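Local coordinates for Ice-binding protein (Colwellia, PDB 3WP9) that binds to the surface of ice crystals, inhibits their growth and suppresses ice recrystallization, at residues Gly21-Tyr26 against Ala206-Lys211; Val120-Asp125 against Leu144-Ala149; Thr171-Tyr176 against Ile189-Gly194; Ala177-Ile182 against Thr195-Arg200. All coordinates share one frame; numbering follows the deposited sequence.

Contacts 1, 2 and 3 are rungs of one parallel sheet of the right-handed beta-helix. Contact 3 sits in the middle, its centre 10 Å from those of contacts 1 and 2, which are themselves 20 Å apart. It is joined to each of them by backbone hydrogen bonds between neighbouring strands. Contact 4 continues the same two coils as contact 3 into the next sheet, and the two are tied together where Thr-195 OG1 lies 2.6 Å from Gly-174 O. By similarity, Thr-193 of contact 3 is an ice-binding residue; its T-A/G-X-T/N motif runs on into contact 4, and much of the second motif lies in contact 1, its Gln-210 side chain about 3 Å from that of Thr-193.

Contact 1. Residues Gly21-Tyr26 against Ala206-Lys211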
loop_
_atom_site.group_PDB
_atom_site.type_symbol
_atom_site.label_atom_id
_atom_site.label_comp_id
_atom_site.label_asym_id
_atom_site.label_seq_id
_atom_site.Cartn_x
_atom_site.Cartn_y
_atom_site.Cartn_z
ATOM N N GLY A 21 -5.188 -9.024 10.566
ATOM C CA GLY A 21 -3.949 -9.560 10.978
ATOM C C GLY A 21 -2.838 -9.176 10.023
ATOM O O GLY A 21 -3.116 -8.723 8.875
ATOM N N ILE A 22 -1.641 -9.370 10.499
ATOM C CA ILE A 22 -0.432 -9.147 9.681
ATOM C C ILE A 22 0.462 -10.368 9.884
ATOM O O ILE A 22 0.810 -10.720 11.034
ATOM C CB ILE A 22 0.339 -7.880 10.097
ATOM C CG1 ILE A 22 -0.489 -6.589 9.980
ATOM C CG2 ILE A 22 1.618 -7.822 9.314
ATOM C CD1 ILE A 22 0.305 -5.385 10.482
ATOM N N THR A 23 0.823 -11.061 8.776
ATOM C CA THR A 23 1.675 -12.256 8.904
ATOM C C THR A 23 3.075 -11.941 8.365
ATOM O O THR A 23 3.252 -11.024 7.528
ATOM C CB THR A 23 1.155 -13.521 8.192
ATOM O OG1 THR A 23 1.153 -13.318 6.803
ATOM C CG2 THR A 23 -0.268 -13.850 8.560
ATOM N N ASP A 24 4.054 -12.703 8.793
ATOM C CA ASP A 24 5.382 -12.458 8.363
ATOM C C ASP A 24 6.288 -13.681 8.360
ATOM O O ASP A 24 6.350 -14.441 9.353
ATOM C CB ASP A 24 5.975 -11.433 9.328
ATOM C CG ASP A 24 7.462 -11.092 9.005
ATOM O OD1 ASP A 24 7.743 -10.535 7.934
ATOM O OD2 ASP A 24 8.356 -11.348 9.849
ATOM N N VAL A 25 7.077 -13.805 7.299
ATOM C CA VAL A 25 8.176 -14.754 7.235
ATOM C C VAL A 25 9.421 -13.923 7.496
ATOM O O VAL A 25 9.795 -13.088 6.709
ATOM C CB VAL A 25 8.259 -15.466 5.855
ATOM C CG1 VAL A 25 9.510 -16.331 5.808
ATOM C CG2 VAL A 25 6.963 -16.282 5.539
ATOM N N TYR A 26 9.972 -14.123 8.701
ATOM C CA TYR A 26 11.089 -13.357 9.282
ATOM C C TYR A 26 12.371 -13.593 8.459
ATOM O O TYR A 26 12.601 -14.684 7.938
ATOM C CB TYR A 26 11.299 -13.901 10.708
ATOM C CG TYR A 26 12.283 -13.173 11.566
ATOM C CD1 TYR A 26 11.858 -12.119 12.395
ATOM C CD2 TYR A 26 13.631 -13.546 11.594
ATOM C CE1 TYR A 26 12.743 -11.414 13.218
ATOM C CE2 TYR A 26 14.534 -12.853 12.418
ATOM C CZ TYR A 26 14.093 -11.778 13.206
ATOM O OH TYR A 26 14.978 -11.071 14.010
ATOM N N ALA A 206 -6.165 -8.871 5.476
ATOM C CA ALA A 206 -4.863 -9.090 6.063
ATOM C C ALA A 206 -3.732 -8.574 5.144
ATOM O O ALA A 206 -3.914 -8.440 3.964
ATOM C CB ALA A 206 -4.641 -10.614 6.294
ATOM N N VAL A 207 -2.589 -8.368 5.783
ATOM C CA VAL A 207 -1.319 -8.180 5.075
ATOM C C VAL A 207 -0.360 -9.354 5.329
ATOM O O VAL A 207 -0.142 -9.681 6.491
ATOM C CB VAL A 207 -0.676 -6.808 5.484
ATOM C CG1 VAL A 207 0.667 -6.684 4.799
ATOM C CG2 VAL A 207 -1.629 -5.646 5.183
ATOM N N THR A 208 0.245 -9.920 4.278
ATOM C CA THR A 208 1.241 -11.012 4.475
ATOM C C THR A 208 2.596 -10.552 3.923
ATOM O O THR A 208 2.636 -10.062 2.823
ATOM C CB THR A 208 0.723 -12.370 3.850
ATOM O OG1 THR A 208 0.762 -12.291 2.401
ATOM C CG2 THR A 208 -0.782 -12.671 4.296
ATOM N N LEU A 209 3.660 -10.660 4.723
ATOM C CA LEU A 209 4.984 -10.242 4.275
ATOM C C LEU A 209 5.884 -11.460 4.270
ATOM O O LEU A 209 5.706 -12.401 5.104
ATOM C CB LEU A 209 5.621 -9.242 5.268
ATOM C CG LEU A 209 4.766 -7.972 5.527
ATOM C CD1 LEU A 209 5.576 -7.148 6.605
ATOM C CD2 LEU A 209 4.476 -7.209 4.213
ATOM N N GLN A 210 6.872 -11.430 3.370
ATOM C CA GLN A 210 7.865 -12.482 3.340
ATOM C C GLN A 210 9.212 -11.798 3.142
ATOM O O GLN A 210 9.529 -11.425 2.029
ATOM C CB GLN A 210 7.674 -13.521 2.222
ATOM C CG GLN A 210 6.425 -14.302 2.405
ATOM C CD GLN A 210 6.148 -15.195 1.169
ATOM O OE1 GLN A 210 6.963 -15.286 0.218
ATOM N NE2 GLN A 210 4.935 -15.730 1.122
ATOM N N LYS A 211 10.016 -11.726 4.215
ATOM C CA LYS A 211 11.388 -11.146 4.105
ATOM C C LYS A 211 11.436 -9.786 3.321
ATOM O O LYS A 211 12.147 -9.677 2.325
ATOM C CB LYS A 211 12.378 -12.139 3.532
ATOM C CG LYS A 211 12.387 -13.435 4.365
ATOM C CD LYS A 211 13.358 -14.440 3.813
ATOM C CE LYS A 211 13.588 -15.609 4.760
ATOM N NZ LYS A 211 14.149 -16.788 4.004
HETATM O O HOH W 1 3.489 -14.126 5.648
#
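Thr-23 and Thr-208 stand side by side on one face of a parallel strand pair, 22-25 and 207-210, whose axes run 11° apart at 4.6 Å. Five backbone hydrogen bonds form the ladder, from Val-207 N on Gly-21 O (3.2 Å) to Lys-211 N on Val-25 O (2.9 Å).

A water-mediated link adds to the ladder. With chi1 at 66°, Thr-23 OG1 sits between its own backbone N and carbonyl carbon, in close contact with Thr-208 CB at 3.1 Å. The same hydroxyl is 2.7 Å from a water that donates to Leu-209 O, a carbonyl already taken by Val-25 N. Thr-208 OG1 has a weak bond to Ser-190 OG on the adjacent strand.

Packing contacts occupy both faces. Val-25 CG2 lies alongside Gln-210 CG at 3.7 Å, and Gln-210 OE1 hydrogen-bonds Thr-193 OG1. On the other face, the polar Asp-24 OD1, bonded to Ser-28 OG, comes to 3.6 Å from Leu-209 CB, and Ile-22, Val-207 and Leu-209 pack on Ile-16.

Joining an N-terminal strand to one some 180 residues later, this is a parallel rung of a right-handed beta-helix, and Thr-208 lies in a motif assigned to ice binding by similarity.

Contact 2. Residues Val120-Asp125 against Leu144-Ala149; sequences VNISTD and LNQANA
Asn-121 and Asn-145 lie side by side on the more open face of the parallel strands 120-122 and 144-146, pointing the same way with their amide planes 30° apart. Asn-121 OD1 comes to 3.4 Å from Asn-145 CB, bringing the carbonyl oxygen of the first up to the base of the second. A water spans their ends, 2.9 Å from Asn-145 ND2, which donates to it, and near Asn-121 OD1; the same ND2 group also bonds Tyr-170 OH.

The buried face is largely apolar. Leu-144 has CG anti to its backbone N (chi1 171°), and its CD1 branch is turned across to the other strand, meeting Val-120 CG1 at 3.8 Å and Ile-122 CD1 at 4.3 Å. Trp-165 packs on both Leu-144 and Ile-122. Gln-146 is the exception: extended inward, it lays CG against Ile-122 CB at 4.1 Å, and its NE2 is satisfied by Ser-178 O.

Three nearly straight backbone bonds link the strands: Asn-145 N to Val-120 O, Ile-122 N to Asn-145 O (2.8 Å), and Ala-147 N to Ile-122 O (2.9 Å). Parallel strands of successive coils stacked in register, one asparagine over another, are in keeping with this protein's right-handed beta-helix.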
loop_
_atom_site.group_PDB
_atom_site.type_symbol
_atom_site.label_atom_id
_atom_site.label_comp_id
_atom_site.label_asym_id
_atom_site.label_seq_id
_atom_site.Cartn_x
_atom_site.Cartn_y
_atom_site.Cartn_z
ATOM N N VAL A 120 -5.091 -6.037 -13.138
ATOM C CA VAL A 120 -4.004 -5.253 -13.668
ATOM C C VAL A 120 -2.769 -6.028 -13.291
ATOM O O VAL A 120 -2.623 -6.489 -12.175
ATOM C CB VAL A 120 -3.960 -3.853 -13.081
ATOM C CG1 VAL A 120 -2.604 -3.149 -13.317
ATOM C CG2 VAL A 120 -5.116 -3.005 -13.739
ATOM N N ASN A 121 -1.909 -6.134 -14.275
ATOM C CA ASN A 121 -0.622 -6.829 -14.094
ATOM C C ASN A 121 0.514 -5.901 -14.408
ATOM O O ASN A 121 0.516 -5.168 -15.383
ATOM C CB ASN A 121 -0.528 -8.003 -15.023
ATOM C CG ASN A 121 -1.550 -9.036 -14.704
ATOM O OD1 ASN A 121 -1.520 -9.618 -13.653
ATOM N ND2 ASN A 121 -2.498 -9.252 -15.619
ATOM N N ILE A 122 1.491 -5.987 -13.564
ATOM C CA ILE A 122 2.793 -5.323 -13.857
ATOM C C ILE A 122 3.829 -6.434 -14.234
ATOM O O ILE A 122 4.494 -6.975 -13.324
ATOM C CB ILE A 122 3.277 -4.565 -12.623
ATOM C CG1 ILE A 122 2.354 -3.383 -12.234
ATOM C CG2 ILE A 122 4.597 -3.898 -12.949
ATOM C CD1 ILE A 122 2.528 -2.881 -10.848
ATOM N N SER A 123 3.880 -6.828 -15.515
ATOM C CA SER A 123 4.624 -8.011 -15.937
ATOM C C SER A 123 6.031 -7.570 -16.352
ATOM O O SER A 123 6.855 -8.463 -16.511
ATOM C CB SER A 123 4.009 -8.735 -17.146
ATOM O OG SER A 123 2.660 -9.136 -16.835
ATOM N N THR A 124 6.271 -6.280 -16.581
ATOM C CA THR A 124 7.650 -5.733 -16.824
ATOM C C THR A 124 7.684 -4.338 -16.164
ATOM O O THR A 124 6.654 -3.880 -15.613
ATOM C CB THR A 124 8.002 -5.682 -18.344
ATOM O OG1 THR A 124 7.044 -4.796 -19.024
ATOM C CG2 THR A 124 8.018 -7.012 -18.995
ATOM N N ASP A 125 8.823 -3.645 -16.060
ATOM C CA ASP A 125 8.837 -2.467 -15.254
ATOM C C ASP A 125 7.875 -1.396 -15.799
ATOM O O ASP A 125 7.732 -1.270 -17.014
ATOM C CB ASP A 125 10.248 -1.892 -15.112
ATOM C CG ASP A 125 11.163 -2.828 -14.404
ATOM O OD1 ASP A 125 10.720 -3.900 -13.915
ATOM O OD2 ASP A 125 12.388 -2.525 -14.403
ATOM N N LEU A 144 -4.577 -6.800 -8.370
ATOM C CA LEU A 144 -3.281 -6.149 -8.799
ATOM C C LEU A 144 -2.148 -7.168 -8.548
ATOM O O LEU A 144 -1.932 -7.554 -7.399
ATOM C CB LEU A 144 -3.083 -4.873 -8.063
ATOM C CG LEU A 144 -1.687 -4.253 -8.274
ATOM C CD1 LEU A 144 -1.499 -3.969 -9.802
ATOM C CD2 LEU A 144 -1.576 -3.008 -7.316
ATOM N N ASN A 145 -1.477 -7.571 -9.634
ATOM C CA ASN A 145 -0.344 -8.535 -9.569
ATOM C C ASN A 145 0.940 -7.861 -10.098
ATOM O O ASN A 145 0.918 -7.313 -11.182
ATOM C CB ASN A 145 -0.611 -9.803 -10.367
ATOM C CG ASN A 145 -1.321 -10.846 -9.538
ATOM O OD1 ASN A 145 -0.680 -11.607 -8.702
ATOM N ND2 ASN A 145 -2.612 -10.935 -9.738
ATOM N N GLN A 146 2.025 -7.914 -9.316
ATOM C CA GLN A 146 3.347 -7.465 -9.837
ATOM C C GLN A 146 4.219 -8.746 -9.973
ATOM O O GLN A 146 4.366 -9.538 -9.020
ATOM C CB GLN A 146 3.957 -6.493 -8.872
ATOM C CG GLN A 146 5.325 -5.991 -9.407
ATOM C CD GLN A 146 5.918 -4.976 -8.515
ATOM O OE1 GLN A 146 5.801 -5.024 -7.281
ATOM N NE2 GLN A 146 6.621 -3.975 -9.149
ATOM N N ALA A 147 4.815 -8.907 -11.137
ATOM C CA ALA A 147 5.663 -10.080 -11.426
ATOM C C ALA A 147 7.007 -10.008 -10.689
ATOM O O ALA A 147 7.472 -8.924 -10.252
ATOM C CB ALA A 147 5.888 -10.273 -12.903
ATOM N N ASN A 148 7.567 -11.215 -10.491
ATOM C CA ASN A 148 8.868 -11.319 -9.823
ATOM C C ASN A 148 9.893 -10.458 -10.549
ATOM O O ASN A 148 9.915 -10.381 -11.798
ATOM C CB ASN A 148 9.346 -12.801 -9.882
ATOM C CG ASN A 148 8.447 -13.767 -9.194
ATOM O OD1 ASN A 148 7.668 -13.453 -8.304
ATOM N ND2 ASN A 148 8.602 -14.995 -9.570
ATOM N N ALA A 149 10.686 -9.810 -9.745
ATOM C CA ALA A 149 11.852 -9.034 -10.236
ATOM C C ALA A 149 11.464 -7.792 -10.992
ATOM O O ALA A 149 12.303 -7.179 -11.663
ATOM C CB ALA A 149 12.772 -9.909 -11.097
HETATM O O HOH W 2 -3.841 -9.322 -11.872
#

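Contact 3. Residues Thr171-Tyr176 against Ile189-Gly194; sequences TALGTY and ISVNTG
This is a parallel strand pairing in the interior of the six-stranded sheet, extended by a matched pair of turns. Strands 171-173 and 189-191 run only 2° apart, with axes 4.7 Å from each other. Three backbone bonds join them: Ser-190 N to Thr-171 O, Leu-173 N to Ser-190 O, and Asn-192 N to Leu-173 O. Leu-173 O also accepts a bond from a water at 2.9 Å, which lies 2.8 Å from Ser-190 OG. On the buried face Leu-173 CD1 and Val-191 CG1 stand side by side, and Thr-171 CB meets Ile-189 CG1 at 4.1 Å.

Equivalent residues thus sit above one another on successive coils, as in other beta-helices, and the match persists beyond the strands into the turn that carries Thr-193, an ice-binding residue by similarity.

There Thr-193 O accepts Tyr-176 N at 2.8 Å and also lies over the centre of the Tyr-176 ring, 3.7 Å above its plane. Thr-193 CG2, anti to the backbone N, runs alongside the ring to touch Tyr-176 OH at 3.6 Å, while Thr-193 CB meets Thr-175 CG2 at 3.8 Å. Gly-194 presents its CA to Tyr-176 CE1; a side chain at this position would collide with the ring, and the positive phi of 84° also favours glycine.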
loop_
_atom_site.group_PDB
_atom_site.type_symbol
_atom_site.label_atom_id
_atom_site.label_comp_id
_atom_site.label_asym_id
_atom_site.label_seq_id
_atom_site.Cartn_x
_atom_site.Cartn_y
_atom_site.Cartn_z
ATOM N N THR A 171 -4.137 -7.611 -3.740
ATOM C CA THR A 171 -2.829 -7.139 -4.320
ATOM C C THR A 171 -1.766 -8.213 -3.971
ATOM O O THR A 171 -1.677 -8.599 -2.784
ATOM C CB THR A 171 -2.481 -5.847 -3.627
ATOM O OG1 THR A 171 -3.477 -4.890 -3.971
ATOM C CG2 THR A 171 -1.136 -5.355 -4.167
ATOM N N ALA A 172 -1.029 -8.708 -4.973
ATOM C CA ALA A 172 -0.004 -9.731 -4.776
ATOM C C ALA A 172 1.245 -9.228 -5.532
ATOM O O ALA A 172 1.225 -9.125 -6.733
ATOM C CB ALA A 172 -0.463 -11.123 -5.270
ATOM N N LEU A 173 2.309 -9.041 -4.774
ATOM C CA LEU A 173 3.590 -8.645 -5.384
ATOM C C LEU A 173 4.522 -9.843 -5.290
ATOM O O LEU A 173 4.588 -10.532 -4.235
ATOM C CB LEU A 173 4.115 -7.473 -4.542
ATOM C CG LEU A 173 3.156 -6.288 -4.234
ATOM C CD1 LEU A 173 3.950 -5.214 -3.500
ATOM C CD2 LEU A 173 2.576 -5.771 -5.542
ATOM N N GLY A 174 5.249 -10.066 -6.368
ATOM C CA GLY A 174 6.173 -11.181 -6.556
ATOM C C GLY A 174 7.438 -11.003 -5.704
ATOM O O GLY A 174 7.459 -10.250 -4.730
ATOM N N THR A 175 8.437 -11.817 -6.053
ATOM C CA THR A 175 9.674 -11.814 -5.278
ATOM C C THR A 175 10.684 -10.818 -5.859
ATOM O O THR A 175 10.757 -10.609 -7.047
ATOM C CB THR A 175 10.325 -13.168 -5.279
ATOM O OG1 THR A 175 10.555 -13.681 -6.603
ATOM C CG2 THR A 175 9.423 -14.238 -4.463
ATOM N N TYR A 176 11.488 -10.309 -4.957
ATOM C CA TYR A 176 12.629 -9.444 -5.337
ATOM C C TYR A 176 12.197 -8.294 -6.276
ATOM O O TYR A 176 12.899 -7.906 -7.217
ATOM C CB TYR A 176 13.772 -10.299 -5.867
ATOM C CG TYR A 176 14.214 -11.313 -4.850
ATOM C CD1 TYR A 176 14.900 -10.907 -3.719
ATOM C CD2 TYR A 176 13.928 -12.671 -5.031
ATOM C CE1 TYR A 176 15.306 -11.836 -2.735
ATOM C CE2 TYR A 176 14.346 -13.595 -4.096
ATOM C CZ TYR A 176 14.995 -13.182 -2.967
ATOM O OH TYR A 176 15.402 -14.131 -2.075
ATOM N N ILE A 189 -3.305 -7.999 1.074
ATOM C CA ILE A 189 -2.093 -7.554 0.362
ATOM C C ILE A 189 -1.025 -8.564 0.688
ATOM O O ILE A 189 -0.717 -8.747 1.875
ATOM C CB ILE A 189 -1.639 -6.098 0.751
ATOM C CG1 ILE A 189 -2.738 -5.076 0.433
ATOM C CG2 ILE A 189 -0.283 -5.745 0.061
ATOM C CD1 ILE A 189 -2.484 -3.725 1.157
ATOM N N SER A 190 -0.453 -9.220 -0.362
ATOM C CA SER A 190 0.549 -10.225 -0.156
ATOM C C SER A 190 1.827 -9.686 -0.811
ATOM O O SER A 190 1.764 -9.309 -1.987
ATOM C CB SER A 190 0.080 -11.550 -0.880
ATOM O OG SER A 190 1.138 -12.459 -0.988
ATOM N N VAL A 191 2.937 -9.781 -0.052
ATOM C CA VAL A 191 4.223 -9.277 -0.587
ATOM C C VAL A 191 5.189 -10.498 -0.474
ATOM O O VAL A 191 5.356 -11.026 0.599
ATOM C CB VAL A 191 4.711 -8.094 0.230
ATOM C CG1 VAL A 191 5.866 -7.449 -0.535
ATOM C CG2 VAL A 191 3.619 -7.064 0.379
ATOM N N ASN A 192 5.726 -10.963 -1.584
ATOM C CA ASN A 192 6.573 -12.152 -1.594
ATOM C C ASN A 192 8.057 -11.850 -1.334
ATOM O O ASN A 192 8.500 -10.623 -1.239
ATOM C CB ASN A 192 6.266 -12.987 -2.826
ATOM C CG ASN A 192 5.062 -13.914 -2.596
ATOM O OD1 ASN A 192 4.471 -13.947 -1.518
ATOM N ND2 ASN A 192 4.765 -14.728 -3.627
ATOM N N THR A 193 8.835 -12.896 -1.230
ATOM C CA THR A 193 10.187 -12.843 -0.636
ATOM C C THR A 193 11.075 -11.742 -1.228
ATOM O O THR A 193 11.256 -11.673 -2.469
ATOM C CB THR A 193 10.868 -14.175 -0.984
ATOM O OG1 THR A 193 10.044 -15.253 -0.494
ATOM C CG2 THR A 193 12.276 -14.266 -0.392
ATOM N N GLY A 194 11.609 -10.920 -0.311
ATOM C CA GLY A 194 12.662 -9.987 -0.714
ATOM C C GLY A 194 12.238 -8.685 -1.320
ATOM O O GLY A 194 13.089 -7.753 -1.526
HETATM O O HOH W 3 2.369 -12.185 -3.495
#

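Contact 4. Residues Ala177-Ile182 against Thr195-Arg200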
loop_
_atom_site.group_PDB
_atom_site.type_symbol
_atom_site.label_atom_id
_atom_site.label_comp_id
_atom_site.label_asym_id
_atom_site.label_seq_id
_atom_site.Cartn_x
_atom_site.Cartn_y
_atom_site.Cartn_z
ATOM N N ALA A 177 10.994 -7.752 -6.006
ATOM C CA ALA A 177 10.435 -6.680 -6.789
ATOM C C ALA A 177 10.568 -5.417 -5.999
ATOM O O ALA A 177 11.065 -5.405 -4.853
ATOM C CB ALA A 177 8.918 -7.005 -7.068
ATOM N N SER A 178 10.136 -4.311 -6.589
ATOM C CA SER A 178 10.115 -3.016 -5.900
ATOM C C SER A 178 8.839 -2.262 -6.305
ATOM O O SER A 178 8.502 -2.200 -7.530
ATOM C CB SER A 178 11.340 -2.210 -6.366
ATOM O OG SER A 178 11.404 -1.060 -5.552
ATOM N N PHE A 179 8.121 -1.870 -5.262
ATOM C CA PHE A 179 6.806 -1.298 -5.468
ATOM C C PHE A 179 6.723 0.059 -4.773
ATOM O O PHE A 179 7.293 0.271 -3.676
ATOM C CB PHE A 179 5.713 -2.304 -4.974
ATOM C CG PHE A 179 4.297 -1.871 -5.329
ATOM C CD1 PHE A 179 3.700 -2.279 -6.513
ATOM C CD2 PHE A 179 3.597 -1.059 -4.419
ATOM C CE1 PHE A 179 2.358 -1.889 -6.803
ATOM C CE2 PHE A 179 2.297 -0.669 -4.705
ATOM C CZ PHE A 179 1.708 -1.043 -5.909
ATOM N N GLU A 180 5.937 0.942 -5.396
ATOM C CA GLU A 180 5.782 2.309 -4.870
ATOM C C GLU A 180 4.304 2.681 -4.820
ATOM O O GLU A 180 3.581 2.458 -5.803
ATOM C CB GLU A 180 6.423 3.310 -5.901
ATOM C CG GLU A 180 7.920 3.036 -6.229
ATOM C CD GLU A 180 8.839 3.522 -5.144
ATOM O OE1 GLU A 180 8.486 4.445 -4.351
ATOM O OE2 GLU A 180 9.949 2.973 -5.059
ATOM N N GLY A 181 3.906 3.267 -3.725
ATOM C CA GLY A 181 2.605 3.870 -3.657
ATOM C C GLY A 181 1.736 3.426 -2.498
ATOM O O GLY A 181 2.142 2.645 -1.642
ATOM N N ILE A 182 0.525 4.031 -2.446
ATOM C CA ILE A 182 -0.378 3.778 -1.359
ATOM C C ILE A 182 -1.308 2.690 -1.841
ATOM O O ILE A 182 -2.049 2.871 -2.763
ATOM C CB ILE A 182 -1.153 5.099 -0.988
ATOM C CG1 ILE A 182 -0.130 6.265 -0.667
ATOM C CG2 ILE A 182 -2.167 4.847 0.145
ATOM C CD1 ILE A 182 0.769 6.082 0.500
ATOM N N THR A 195 10.947 -8.513 -1.589
ATOM C CA THR A 195 10.481 -7.302 -2.234
ATOM C C THR A 195 10.549 -6.071 -1.312
ATOM O O THR A 195 10.426 -6.155 -0.093
ATOM C CB THR A 195 9.039 -7.576 -2.742
ATOM O OG1 THR A 195 9.182 -8.472 -3.841
ATOM C CG2 THR A 195 8.223 -6.328 -3.171
ATOM N N THR A 196 10.747 -4.918 -1.973
ATOM C CA THR A 196 10.729 -3.670 -1.234
ATOM C C THR A 196 9.482 -2.863 -1.626
ATOM O O THR A 196 9.071 -2.843 -2.827
ATOM C CB THR A 196 11.903 -2.825 -1.732
ATOM O OG1 THR A 196 13.100 -3.493 -1.345
ATOM C CG2 THR A 196 11.870 -1.387 -1.080
ATOM N N VAL A 197 8.852 -2.289 -0.602
ATOM C CA VAL A 197 7.751 -1.423 -0.894
ATOM C C VAL A 197 8.079 -0.024 -0.265
ATOM O O VAL A 197 8.395 0.052 0.901
ATOM C CB VAL A 197 6.449 -1.938 -0.242
ATOM C CG1 VAL A 197 5.353 -0.861 -0.394
ATOM C CG2 VAL A 197 6.097 -3.295 -0.874
ATOM N N ASN A 198 7.966 1.035 -1.065
ATOM C CA ASN A 198 7.976 2.389 -0.507
ATOM C C ASN A 198 6.572 2.923 -0.640
ATOM O O ASN A 198 6.095 3.170 -1.768
ATOM C CB ASN A 198 8.921 3.257 -1.358
ATOM C CG ASN A 198 10.369 2.857 -1.159
ATOM O OD1 ASN A 198 10.863 2.847 -0.044
ATOM N ND2 ASN A 198 11.044 2.450 -2.264
ATOM N N GLY A 199 5.881 2.980 0.481
ATOM C CA GLY A 199 4.460 3.106 0.412
ATOM C C GLY A 199 3.776 2.767 1.682
ATOM O O GLY A 199 4.387 2.705 2.748
ATOM N N ARG A 200 2.460 2.620 1.561
ATOM C CA ARG A 200 1.669 2.204 2.699
ATOM C C ARG A 200 0.752 1.036 2.228
ATOM O O ARG A 200 0.189 1.056 1.176
ATOM C CB ARG A 200 0.795 3.395 3.214
ATOM C CG ARG A 200 1.665 4.571 3.674
ATOM C CD ARG A 200 0.760 5.689 4.250
ATOM N NE ARG A 200 1.607 6.903 4.483
ATOM C CZ ARG A 200 2.452 7.051 5.510
ATOM N NH1 ARG A 200 2.586 6.142 6.502
ATOM N NH2 ARG A 200 3.173 8.176 5.581
HETATM O O HOH W 4 14.043 -5.507 -3.811
#
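Ala-177-Ile-182 and Thr-195-Arg-200 run parallel and in register, strands 178-180 and 196-198 lying 4.7 Å apart at 15°. Five backbone hydrogen bonds connect them, and both chains turn a corner at a glycine, Gly-181 or Gly-199, into the next sheet of the beta-helix. Gly-199 CA comes to 3.1 Å from Gly-181 O, and a CB there would clash with that oxygen.

Thr-195 OG1 fastens the first turn: it accepts Ala-177 N at 2.9 Å and is also bonded to Gly-174 O. On the inner face Val-197 CG1 lies at the edge of the Phe-179 ring, which in turn meets Trp-165.

Glu-180 and Asn-198 point the same way on the other face. The glutamate bends at chi2 (-78°), which brings OE2 to Asn-198 ND2 at 3.0 Å; the amide approaches on the syn side, 33° out of the carboxylate plane. OE1 sits 3.2 Å from Asn-198 CB. With alanine at Glu-180, Asn-198 ND2 is likely to lose this acceptor, and a gap would open beside Asn-198 CB. Past the glycine corner, Ile-182 CD1 lies alongside the aliphatic part of Arg-200, 3.6 Å from CG, while NH1 of that arginine binds Phe-14 O.

Asn-198 OD1 is bonded to Asn-215 ND2, so its amide is held at both ends, and the buried carboxylate, met here by a neutral donor, may be somewhat easier to protonate than one in water.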